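Local coordinates for protein Gp26 (PDB 4JZ5) that probably hydrolyses the glycan strands of Listeria peptidoglycan, acting as the cell-wall-degrading catalytic domain of a phage endolysin from glycosyl hydrolase family 25, at residues Gly198-Lys201 with Pro206-Met209; His166-Val171 with Ser214-Lys219; Gln64-Leu69 with Leu107-Thr112; Gln56-Arg61 with Leu97-Lys102. All blocks are in the same frame, centred on the assembly; numbering follows the deposited sequence.

Contact 1 of 4, residues Gly198-Lys201 with Pro206-Met209; sequences GRIK and PVDM
G198 and V207 face each other as a single antiparallel hydrogen-bonded pair, and the close packing of this contact is gathered around them. The amide of G198 donates to V207 O over 2.8 Å, a short but bent bond with an N-H...O angle of 134°. The return bond from V207 N to G198 O is longer at 3.2 Å, though straighter. With no side chain on G198, its CA comes within 3.6 Å of the sulfur SD of M209. The methionine reaches it by running extended through chi2 and then folding at chi3 (77°), which carries CE on to meet I200. There the packing is already easier, with I200 CG2 4.2 Å from M209 CE and I200 CG1 at the same separation from V207 CG1. Strand 197-200 and strand 206-211, the last of the modified TIM barrel found in family 25, form a small, strongly splayed hairpin, the short segments running 107° apart. Beneath this apolar patch lies strand 25-28, whose L26 touches both I200 and M209 while I28 touches V207. The solvent side is quite different. R199 turns away from 206-209, its CB 6.4 Å from M209 SD. P206 is likewise exposed, although its CA still lies 3.6 Å from G198 O, and its own carbonyl is bonded to the side chain of Q32.

Contact 2 of 4, residues His166-Val171 with Ser214-Lys219; sequences HDLRWV and SDILNK
The nearest CA atoms of the two segments, those of L168 and I216, are 8.6 Å apart, so side chains must bridge the gap between the lead-in to strand 169-172 and the C-terminal helix 214-220. In the barrel of this family the lead-in lies at the N-terminal end of a strand, and the helix packs beneath that end, with L217 reaching F46 at the start of another barrel strand. The apolar half of the bridge is slight: L168 CD1 touches I216 CG2 at 4.0 Å, the two branched chains meeting at a slant. L168 is also covered by F113 and L191, which places it in the floor of the barrel. The polar half belongs to K219. With CG anti to its backbone N (chi1 -176°) and every later torsion extended, the lysine spans the gap at full length. Its NZ donates to the main-chain oxygen D167 O at 2.8 Å, tilted 20° from the carbonyl plane. D167 OD2 is held by a salt bridge to K140 and a hydrogen bond from V147 N. OD1 lies 5.3 Å from K219 NZ, and one water links them, donating to D167 OD1 at 2.8 Å and accepting from K219 NZ at 3.1 Å.

Contact 3 of 4, residues Gln64-Leu69 with Leu107-Thr112; sequences QHAKGL and LGAEPT
A66 and A109 bring the two backbones together, their CB atoms 4.4 Å apart and their CA atoms 6.4 Å apart. Such small side chains let the loop lie close against the helix, and the methyl of A109 also rests 4.0 Å from the main-chain oxygen A66 O. One residue along the helix, K67 adds a more exposed touch: its CG meets L107 CD1 at 4.0 Å, the two chains slanting across one another. The aliphatic root of the lysine makes this contact, while a bend at chi3 (-66°) redirects the part leading to NZ. What sets L107 and A109 in place is the end of helix 87-106. G108 leaves it with positive phi (91°) in a Schellman motif, and the chain turns so that the residues flanking the glycine both point toward helix 62-72. E110, just beyond, forms a salt bridge back to R105 of the helix that has ended. Further in, F76 touches A66, A109 and P111, and C104 packs on A66 and P111. The contact thus sets the loop leaving helix 87-106 against helix 62-72, over the start of strand 76-81.

Contact 4 of 4, residues Gln56-Arg61 with Leu97-Lys102; sequences QKYDER and LVSAYK
The ring of Y58 reaches from the small strand 57-58 to helix 87-106, and its outer end does nearly all the touching. This strand returns antiparallel along strand 46-53 of the barrel, with a classic beta bulge where Q56 and K57 both face N53, and it leads into helix 62-72. The tyrosine's CG stands anti to its carbonyl carbon (chi1 -63°), directing the ring at the helix. S99 meets that ring at its edge, near the ring plane: its CB lies only 3.2 Å from Y58 OH, a snug approach. The serine hydroxyl turns elsewhere, since OG is hydrogen-bonded to the carbonyl of N95 one turn earlier and stays 3.8 Å from Y58 OH. A100 N approaches obliquely, 4.0 Å from Y58 CE1, and A100 CB lies 4.2 Å from the same carbon. K103, further along the same helix, makes a cation-pi contact with the ring. Behind the tyrosine, local bonds shape the segment that presents it. K57 NZ and E60 OE2 form a salt bridge at 2.8 Å, reaching over Y58 and D59 in sequence. D59 makes an Asx turn just ahead of helix 62-72, its OD2 held by R50, while OD1 accepts from R61 N at 2.8 Å, the donor lying above the carboxylate plane.

Contacts 3 and 4 are neighbours outside the barrel, their centres 12 Å apart: they touch where P111 O lies 3.7 Å from Y101 CE1, and their segments alternate along the chain, so that helix 87-106 and its exit loop meet strand 57-58 and then helix 62-72. Contact 1 is nested within the chain loop closed by contact 2, their centres 20 Å apart. Contacts 2 and 4 lie on opposite sides of the chain's centre. In this family the active site opens at the C-terminal strand ends; contact 1 probably lies close to it, since its D208 comes near D27, whereas contact 2 lies at the N-terminal end of strand 169-172, consistent with the barrel's opposite end.

Contact 1 of 4, residues Gly198-Lys201 with Pro206-Met209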
loop_
_atom_site.group_PDB
_atom_site.type_symbol
_atom_site.label_atom_id
_atom_site.label_comp_id
_atom_site.label_asym_id
_atom_site.label_seq_id
_atom_site.Cartn_x
_atom_site.Cartn_y
_atom_site.Cartn_z
ATOM N N GLY A 198 2.989 10.402 11.365
ATOM C CA GLY A 198 3.262 9.528 12.481
ATOM C C GLY A 198 4.655 9.701 13.040
ATOM O O GLY A 198 5.594 10.088 12.328
ATOM N N ARG A 199 4.774 9.377 14.315
ATOM C CA ARG A 199 6.047 9.382 14.994
ATOM C C ARG A 199 6.237 8.053 15.690
ATOM O O ARG A 199 5.480 7.681 16.593
ATOM C CB ARG A 199 6.110 10.507 16.001
ATOM C CG ARG A 199 7.513 10.766 16.487
ATOM C CD ARG A 199 7.501 11.788 17.597
ATOM N NE ARG A 199 6.784 11.288 18.768
ATOM C CZ ARG A 199 7.332 10.551 19.730
ATOM N NH1 ARG A 199 8.618 10.220 19.681
ATOM N NH2 ARG A 199 6.593 10.141 20.751
ATOM N N ILE A 200 7.242 7.321 15.252
ATOM C CA ILE A 200 7.626 6.102 15.941
ATOM C C ILE A 200 9.140 6.090 16.097
ATOM O O ILE A 200 9.875 6.568 15.236
ATOM C CB ILE A 200 7.136 4.849 15.206
ATOM C CG1 ILE A 200 7.805 4.744 13.842
ATOM C CG2 ILE A 200 5.621 4.887 15.076
ATOM C CD1 ILE A 200 7.438 3.494 13.120
ATOM N N LYS A 201 9.600 5.530 17.197
ATOM C CA LYS A 201 11.007 5.599 17.546
ATOM C C LYS A 201 11.907 5.012 16.464
ATOM O O LYS A 201 13.012 5.468 16.246
ATOM C CB LYS A 201 11.235 4.874 18.871
ATOM C CG LYS A 201 12.681 4.744 19.287
ATOM C CD LYS A 201 12.798 3.997 20.609
ATOM C CE LYS A 201 14.243 3.887 21.065
ATOM N NZ LYS A 201 14.869 5.222 21.261
ATOM N N PRO A 206 8.735 11.501 9.258
ATOM C CA PRO A 206 7.293 11.291 9.389
ATOM C C PRO A 206 6.918 10.006 8.670
ATOM O O PRO A 206 7.516 9.686 7.636
ATOM C CB PRO A 206 6.693 12.507 8.689
ATOM C CG PRO A 206 7.809 13.525 8.638
ATOM C CD PRO A 206 9.073 12.764 8.583
ATOM N N VAL A 207 5.976 9.269 9.225
ATOM C CA VAL A 207 5.564 8.037 8.607
ATOM C C VAL A 207 4.046 7.961 8.575
ATOM O O VAL A 207 3.336 8.386 9.479
ATOM C CB VAL A 207 6.201 6.814 9.305
ATOM C CG1 VAL A 207 5.709 6.664 10.718
ATOM C CG2 VAL A 207 5.972 5.541 8.486
ATOM N N ASP A 208 3.550 7.383 7.487
ATOM C CA ASP A 208 2.133 7.078 7.340
ATOM C C ASP A 208 1.724 5.969 8.289
ATOM O O ASP A 208 2.353 4.887 8.318
ATOM C CB ASP A 208 1.827 6.572 5.928
ATOM C CG ASP A 208 1.973 7.617 4.846
ATOM O OD1 ASP A 208 2.016 8.832 5.109
ATOM O OD2 ASP A 208 2.019 7.193 3.649
ATOM N N MET A 209 0.650 6.204 9.035
ATOM C CA MET A 209 0.118 5.222 9.971
ATOM C C MET A 209 -1.297 4.862 9.602
ATOM O O MET A 209 -2.069 5.693 9.120
ATOM C CB MET A 209 0.183 5.748 11.391
ATOM C CG MET A 209 1.616 5.929 11.841
ATOM S SD MET A 209 1.764 6.488 13.541
ATOM C CE MET A 209 1.460 5.029 14.508
#

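Contact 2 of 4, residues His166-Val171 with Ser214-Lys219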
loop_
_atom_site.group_PDB
_atom_site.type_symbol
_atom_site.label_atom_id
_atom_site.label_comp_id
_atom_site.label_asym_id
_atom_site.label_seq_id
_atom_site.Cartn_x
_atom_site.Cartn_y
_atom_site.Cartn_z
ATOM N N HIS A 166 -11.865 -5.484 -6.152
ATOM C CA HIS A 166 -10.524 -5.768 -5.645
ATOM C C HIS A 166 -10.660 -6.325 -4.237
ATOM O O HIS A 166 -11.768 -6.502 -3.725
ATOM C CB HIS A 166 -9.669 -4.503 -5.635
ATOM C CG HIS A 166 -10.253 -3.439 -4.786
ATOM N ND1 HIS A 166 -10.047 -3.389 -3.431
ATOM C CD2 HIS A 166 -11.145 -2.469 -5.079
ATOM C CE1 HIS A 166 -10.765 -2.405 -2.928
ATOM N NE2 HIS A 166 -11.430 -1.821 -3.908
ATOM N N ASP A 167 -9.524 -6.586 -3.604
ATOM C CA ASP A 167 -9.506 -7.367 -2.384
ATOM C C ASP A 167 -9.404 -6.594 -1.073
ATOM O O ASP A 167 -9.468 -7.227 -0.011
ATOM C CB ASP A 167 -8.353 -8.371 -2.459
ATOM C CG ASP A 167 -8.527 -9.343 -3.591
ATOM O OD1 ASP A 167 -9.624 -9.946 -3.659
ATOM O OD2 ASP A 167 -7.617 -9.490 -4.416
ATOM N N LEU A 168 -9.189 -5.285 -1.091
ATOM C CA LEU A 168 -9.077 -4.545 0.162
ATOM C C LEU A 168 -9.156 -3.036 -0.048
ATOM O O LEU A 168 -8.388 -2.471 -0.812
ATOM C CB LEU A 168 -7.771 -4.907 0.867
ATOM C CG LEU A 168 -7.754 -4.639 2.373
ATOM C CD1 LEU A 168 -6.893 -5.680 3.097
ATOM C CD2 LEU A 168 -7.246 -3.243 2.683
ATOM N N ARG A 169 -10.105 -2.405 0.639
ATOM C CA ARG A 169 -10.284 -0.956 0.572
ATOM C C ARG A 169 -9.361 -0.233 1.548
ATOM O O ARG A 169 -9.560 -0.297 2.764
ATOM C CB ARG A 169 -11.723 -0.591 0.913
ATOM C CG ARG A 169 -12.778 -1.180 -0.009
ATOM C CD ARG A 169 -14.182 -1.059 0.580
ATOM N NE ARG A 169 -14.623 0.322 0.786
ATOM C CZ ARG A 169 -15.272 1.059 -0.110
ATOM N NH1 ARG A 169 -15.592 0.577 -1.300
ATOM N NH2 ARG A 169 -15.612 2.300 0.208
ATOM N N TRP A 170 -8.362 0.447 0.999
ATOM C CA TRP A 170 -7.371 1.174 1.777
ATOM C C TRP A 170 -7.633 2.660 1.527
ATOM O O TRP A 170 -7.382 3.177 0.434
ATOM C CB TRP A 170 -5.981 0.729 1.337
ATOM C CG TRP A 170 -4.849 1.298 2.125
ATOM C CD1 TRP A 170 -4.910 2.033 3.276
ATOM C CD2 TRP A 170 -3.467 1.172 1.802
ATOM N NE1 TRP A 170 -3.650 2.358 3.685
ATOM C CE2 TRP A 170 -2.741 1.849 2.795
ATOM C CE3 TRP A 170 -2.767 0.558 0.757
ATOM C CZ2 TRP A 170 -1.358 1.937 2.770
ATOM C CZ3 TRP A 170 -1.395 0.637 0.741
ATOM C CH2 TRP A 170 -0.702 1.333 1.732
ATOM N N VAL A 171 -8.199 3.327 2.526
ATOM C CA VAL A 171 -8.709 4.683 2.358
ATOM C C VAL A 171 -7.995 5.647 3.293
ATOM O O VAL A 171 -7.874 5.383 4.491
ATOM C CB VAL A 171 -10.224 4.746 2.625
ATOM C CG1 VAL A 171 -10.764 6.128 2.294
ATOM C CG2 VAL A 171 -10.963 3.681 1.813
ATOM N N SER A 214 -8.796 -6.550 13.637
ATOM C CA SER A 214 -7.971 -7.742 13.674
ATOM C C SER A 214 -8.239 -8.673 12.478
ATOM O O SER A 214 -7.300 -9.283 11.956
ATOM C CB SER A 214 -8.137 -8.442 15.017
ATOM O OG SER A 214 -7.566 -7.609 16.022
ATOM N N ASP A 215 -9.488 -8.766 12.036
ATOM C CA ASP A 215 -9.801 -9.595 10.876
ATOM C C ASP A 215 -9.081 -9.093 9.622
ATOM O O ASP A 215 -8.568 -9.896 8.835
ATOM C CB ASP A 215 -11.306 -9.648 10.622
ATOM C CG ASP A 215 -11.659 -10.571 9.481
ATOM O OD1 ASP A 215 -11.235 -11.746 9.524
ATOM O OD2 ASP A 215 -12.342 -10.121 8.538
ATOM N N ILE A 216 -9.035 -7.779 9.428
ATOM C CA ILE A 216 -8.351 -7.242 8.264
ATOM C C ILE A 216 -6.836 -7.420 8.392
ATOM O O ILE A 216 -6.156 -7.699 7.403
ATOM C CB ILE A 216 -8.725 -5.771 8.008
ATOM C CG1 ILE A 216 -10.182 -5.670 7.548
ATOM C CG2 ILE A 216 -7.779 -5.135 7.010
ATOM C CD1 ILE A 216 -10.505 -6.439 6.291
ATOM N N LEU A 217 -6.294 -7.316 9.600
ATOM C CA LEU A 217 -4.871 -7.574 9.774
ATOM C C LEU A 217 -4.541 -9.011 9.369
ATOM O O LEU A 217 -3.536 -9.267 8.686
ATOM C CB LEU A 217 -4.445 -7.285 11.211
ATOM C CG LEU A 217 -2.967 -7.558 11.494
ATOM C CD1 LEU A 217 -2.051 -6.736 10.609
ATOM C CD2 LEU A 217 -2.633 -7.316 12.965
ATOM N N ASN A 218 -5.383 -9.950 9.786
ATOM C CA ASN A 218 -5.213 -11.340 9.391
ATOM C C ASN A 218 -5.240 -11.487 7.873
ATOM O O ASN A 218 -4.421 -12.186 7.290
ATOM C CB ASN A 218 -6.300 -12.195 10.035
ATOM C CG ASN A 218 -6.191 -13.658 9.658
ATOM O OD1 ASN A 218 -6.985 -14.168 8.870
ATOM N ND2 ASN A 218 -5.202 -14.340 10.219
ATOM N N LYS A 219 -6.167 -10.786 7.233
ATOM C CA LYS A 219 -6.288 -10.825 5.778
ATOM C C LYS A 219 -5.026 -10.286 5.103
ATOM O O LYS A 219 -4.516 -10.871 4.138
ATOM C CB LYS A 219 -7.522 -10.050 5.321
ATOM C CG LYS A 219 -7.760 -10.117 3.837
ATOM C CD LYS A 219 -9.124 -9.583 3.441
ATOM C CE LYS A 219 -9.324 -9.686 1.945
ATOM N NZ LYS A 219 -10.666 -9.213 1.525
HETATM O O HOH W 1 -10.836 -10.623 -1.260
#

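Contact 3 of 4, residues Gln64-Leu69 with Leu107-Thr112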
loop_
_atom_site.group_PDB
_atom_site.type_symbol
_atom_site.label_atom_id
_atom_site.label_comp_id
_atom_site.label_asym_id
_atom_site.label_seq_id
_atom_site.Cartn_x
_atom_site.Cartn_y
_atom_site.Cartn_z
ATOM N N GLN A 64 15.916 -2.787 0.118
ATOM C CA GLN A 64 16.336 -2.598 1.499
ATOM C C GLN A 64 15.205 -2.908 2.464
ATOM O O GLN A 64 15.388 -3.624 3.450
ATOM C CB GLN A 64 16.827 -1.172 1.722
ATOM C CG GLN A 64 17.248 -0.895 3.135
ATOM C CD GLN A 64 17.431 0.574 3.390
ATOM O OE1 GLN A 64 18.197 1.236 2.686
ATOM N NE2 GLN A 64 16.720 1.108 4.378
ATOM N N HIS A 65 14.026 -2.362 2.185
ATOM C CA HIS A 65 12.894 -2.562 3.059
ATOM C C HIS A 65 12.435 -4.011 3.041
ATOM O O HIS A 65 12.130 -4.577 4.087
ATOM C CB HIS A 65 11.731 -1.630 2.687
ATOM C CG HIS A 65 11.995 -0.211 3.057
ATOM N ND1 HIS A 65 11.438 0.895 2.450
ATOM C CD2 HIS A 65 12.800 0.256 4.034
ATOM C CE1 HIS A 65 11.893 1.982 3.056
ATOM N NE2 HIS A 65 12.724 1.620 4.012
ATOM N N ALA A 66 12.376 -4.631 1.866
ATOM C CA ALA A 66 11.955 -6.023 1.799
ATOM C C ALA A 66 12.888 -6.916 2.612
ATOM O O ALA A 66 12.432 -7.773 3.385
ATOM C CB ALA A 66 11.898 -6.496 0.355
ATOM N N LYS A 67 14.183 -6.717 2.444
ATOM C CA LYS A 67 15.158 -7.498 3.192
ATOM C C LYS A 67 15.072 -7.218 4.685
ATOM O O LYS A 67 15.234 -8.123 5.507
ATOM C CB LYS A 67 16.572 -7.209 2.703
ATOM C CG LYS A 67 16.858 -7.774 1.330
ATOM C CD LYS A 67 18.284 -7.528 0.880
ATOM C CE LYS A 67 18.577 -6.062 0.681
ATOM N NZ LYS A 67 19.932 -5.848 0.103
ATOM N N GLY A 68 14.864 -5.961 5.053
ATOM C CA GLY A 68 14.818 -5.605 6.459
ATOM C C GLY A 68 13.616 -6.190 7.166
ATOM O O GLY A 68 13.696 -6.631 8.318
ATOM N N LEU A 69 12.476 -6.173 6.488
ATOM C CA LEU A 69 11.267 -6.730 7.058
ATOM C C LEU A 69 11.360 -8.263 7.102
ATOM O O LEU A 69 10.998 -8.881 8.097
ATOM C CB LEU A 69 10.066 -6.253 6.241
ATOM C CG LEU A 69 9.870 -4.732 6.279
ATOM C CD1 LEU A 69 8.968 -4.254 5.160
ATOM C CD2 LEU A 69 9.318 -4.277 7.621
ATOM N N LEU A 107 14.986 -12.250 -3.343
ATOM C CA LEU A 107 15.779 -11.999 -2.145
ATOM C C LEU A 107 15.337 -12.877 -0.982
ATOM O O LEU A 107 15.853 -12.755 0.124
ATOM C CB LEU A 107 15.666 -10.533 -1.759
ATOM C CG LEU A 107 16.222 -9.575 -2.814
ATOM C CD1 LEU A 107 15.761 -8.152 -2.537
ATOM C CD2 LEU A 107 17.739 -9.657 -2.862
ATOM N N GLY A 108 14.384 -13.769 -1.242
ATOM C CA GLY A 108 13.881 -14.691 -0.236
ATOM C C GLY A 108 12.687 -14.170 0.535
ATOM O O GLY A 108 12.147 -14.894 1.376
ATOM N N ALA A 109 12.268 -12.935 0.255
ATOM C CA ALA A 109 11.172 -12.337 0.992
ATOM C C ALA A 109 9.845 -12.783 0.375
ATOM O O ALA A 109 9.797 -13.288 -0.766
ATOM C CB ALA A 109 11.312 -10.836 0.994
ATOM N N GLU A 110 8.773 -12.659 1.140
ATOM C CA GLU A 110 7.479 -13.124 0.683
ATOM C C GLU A 110 6.387 -12.103 0.993
ATOM O O GLU A 110 5.742 -12.175 2.030
ATOM C CB GLU A 110 7.148 -14.472 1.332
ATOM C CG GLU A 110 8.168 -15.581 1.031
ATOM C CD GLU A 110 8.102 -16.101 -0.400
ATOM O OE1 GLU A 110 7.160 -15.732 -1.136
ATOM O OE2 GLU A 110 9.003 -16.883 -0.789
ATOM N N PRO A 111 6.150 -11.165 0.075
ATOM C CA PRO A 111 5.025 -10.245 0.289
ATOM C C PRO A 111 3.703 -10.993 0.276
ATOM O O PRO A 111 3.556 -11.948 -0.500
ATOM C CB PRO A 111 5.107 -9.311 -0.923
ATOM C CG PRO A 111 6.502 -9.500 -1.500
ATOM C CD PRO A 111 6.819 -10.941 -1.215
ATOM N N THR A 112 2.750 -10.580 1.098
ATOM C CA THR A 112 1.487 -11.302 1.199
ATOM C C THR A 112 0.287 -10.542 0.659
ATOM O O THR A 112 -0.821 -11.050 0.693
ATOM C CB THR A 112 1.184 -11.697 2.642
ATOM O OG1 THR A 112 1.154 -10.531 3.451
ATOM C CG2 THR A 112 2.250 -12.666 3.172
#

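Contact 4 of 4, residues Gln56-Arg61 with Leu97-Lys102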
loop_
_atom_site.group_PDB
_atom_site.type_symbol
_atom_site.label_atom_id
_atom_site.label_comp_id
_atom_site.label_asym_id
_atom_site.label_seq_id
_atom_site.Cartn_x
_atom_site.Cartn_y
_atom_site.Cartn_z
ATOM N N GLN A 56 8.486 4.560 -14.350
ATOM C CA GLN A 56 9.643 5.440 -14.263
ATOM C C GLN A 56 10.770 4.794 -13.469
ATOM O O GLN A 56 11.925 4.847 -13.882
ATOM C CB GLN A 56 9.238 6.760 -13.615
ATOM C CG GLN A 56 10.356 7.773 -13.514
ATOM C CD GLN A 56 9.898 9.094 -12.952
ATOM O OE1 GLN A 56 8.804 9.219 -12.398
ATOM N NE2 GLN A 56 10.741 10.107 -13.099
ATOM N N LYS A 57 10.448 4.191 -12.331
ATOM C CA LYS A 57 11.472 3.606 -11.475
ATOM C C LYS A 57 10.848 2.685 -10.444
ATOM O O LYS A 57 9.670 2.822 -10.088
ATOM C CB LYS A 57 12.248 4.706 -10.745
ATOM C CG LYS A 57 11.402 5.461 -9.740
ATOM C CD LYS A 57 12.217 6.505 -8.976
ATOM C CE LYS A 57 11.408 7.099 -7.831
ATOM N NZ LYS A 57 12.072 8.290 -7.236
ATOM N N TYR A 58 11.642 1.735 -9.975
ATOM C CA TYR A 58 11.339 1.065 -8.725
ATOM C C TYR A 58 11.694 1.999 -7.585
ATOM O O TYR A 58 12.591 2.835 -7.708
ATOM C CB TYR A 58 12.108 -0.253 -8.614
ATOM C CG TYR A 58 11.691 -1.212 -9.704
ATOM C CD1 TYR A 58 10.537 -1.974 -9.578
ATOM C CD2 TYR A 58 12.413 -1.309 -10.886
ATOM C CE1 TYR A 58 10.134 -2.836 -10.591
ATOM C CE2 TYR A 58 12.021 -2.174 -11.903
ATOM C CZ TYR A 58 10.879 -2.928 -11.751
ATOM O OH TYR A 58 10.501 -3.784 -12.770
ATOM N N ASP A 59 10.994 1.881 -6.470
ATOM C CA ASP A 59 11.348 2.675 -5.302
ATOM C C ASP A 59 12.769 2.337 -4.870
ATOM O O ASP A 59 13.144 1.158 -4.808
ATOM C CB ASP A 59 10.351 2.418 -4.184
ATOM C CG ASP A 59 10.648 3.227 -2.945
ATOM O OD1 ASP A 59 11.520 2.789 -2.161
ATOM O OD2 ASP A 59 10.025 4.299 -2.758
ATOM N N GLU A 60 13.552 3.366 -4.574
ATOM C CA GLU A 60 14.963 3.204 -4.284
ATOM C C GLU A 60 15.243 2.385 -3.035
ATOM O O GLU A 60 16.367 1.914 -2.864
ATOM C CB GLU A 60 15.614 4.581 -4.136
ATOM C CG GLU A 60 15.583 5.444 -5.407
ATOM C CD GLU A 60 14.346 6.353 -5.543
ATOM O OE1 GLU A 60 13.222 5.989 -5.129
ATOM O OE2 GLU A 60 14.507 7.465 -6.107
ATOM N N ARG A 61 14.262 2.242 -2.152
ATOM C CA ARG A 61 14.442 1.468 -0.933
ATOM C C ARG A 61 13.664 0.156 -0.954
ATOM O O ARG A 61 13.579 -0.506 0.075
ATOM C CB ARG A 61 14.048 2.287 0.309
ATOM C CG ARG A 61 14.862 3.569 0.523
ATOM C CD ARG A 61 16.299 3.352 0.950
ATOM N NE ARG A 61 17.023 4.622 0.857
ATOM C CZ ARG A 61 18.237 4.848 1.340
ATOM N NH1 ARG A 61 18.890 3.901 1.987
ATOM N NH2 ARG A 61 18.790 6.042 1.185
ATOM N N LEU A 97 4.658 -3.747 -10.838
ATOM C CA LEU A 97 4.307 -4.287 -9.538
ATOM C C LEU A 97 4.603 -5.792 -9.483
ATOM O O LEU A 97 5.133 -6.284 -8.482
ATOM C CB LEU A 97 2.850 -3.981 -9.205
ATOM C CG LEU A 97 2.323 -4.483 -7.856
ATOM C CD1 LEU A 97 3.191 -4.079 -6.664
ATOM C CD2 LEU A 97 0.908 -3.995 -7.653
ATOM N N VAL A 98 4.283 -6.520 -10.547
ATOM C CA VAL A 98 4.606 -7.946 -10.598
ATOM C C VAL A 98 6.115 -8.153 -10.509
ATOM O O VAL A 98 6.593 -9.019 -9.754
ATOM C CB VAL A 98 4.030 -8.603 -11.867
ATOM C CG1 VAL A 98 4.452 -10.077 -11.967
ATOM C CG2 VAL A 98 2.518 -8.493 -11.883
ATOM N N SER A 99 6.873 -7.356 -11.257
ATOM C CA SER A 99 8.322 -7.455 -11.220
ATOM C C SER A 99 8.886 -7.151 -9.836
ATOM O O SER A 99 9.817 -7.815 -9.384
ATOM C CB SER A 99 8.930 -6.521 -12.257
ATOM O OG SER A 99 8.705 -7.015 -13.563
ATOM N N ALA A 100 8.326 -6.151 -9.167
ATOM C CA ALA A 100 8.754 -5.820 -7.809
ATOM C C ALA A 100 8.492 -6.981 -6.855
ATOM O O ALA A 100 9.329 -7.302 -6.001
ATOM C CB ALA A 100 8.039 -4.569 -7.329
ATOM N N TYR A 101 7.323 -7.591 -6.988
ATOM C CA TYR A 101 6.990 -8.787 -6.220
ATOM C C TYR A 101 8.031 -9.893 -6.468
ATOM O O TYR A 101 8.555 -10.497 -5.529
ATOM C CB TYR A 101 5.565 -9.227 -6.588
ATOM C CG TYR A 101 5.150 -10.529 -5.956
ATOM C CD1 TYR A 101 4.743 -10.595 -4.636
ATOM C CD2 TYR A 101 5.172 -11.700 -6.683
ATOM C CE1 TYR A 101 4.374 -11.794 -4.064
ATOM C CE2 TYR A 101 4.794 -12.894 -6.122
ATOM C CZ TYR A 101 4.405 -12.948 -4.811
ATOM O OH TYR A 101 4.037 -14.150 -4.255
ATOM N N LYS A 102 8.349 -10.135 -7.730
ATOM C CA LYS A 102 9.370 -11.114 -8.068
ATOM C C LYS A 102 10.738 -10.749 -7.487
ATOM O O LYS A 102 11.464 -11.619 -7.027
ATOM C CB LYS A 102 9.456 -11.273 -9.584
ATOM C CG LYS A 102 8.227 -11.909 -10.222
ATOM C CD LYS A 102 8.355 -11.862 -11.743
ATOM C CE LYS A 102 7.286 -12.649 -12.480
ATOM N NZ LYS A 102 7.548 -12.635 -13.952
#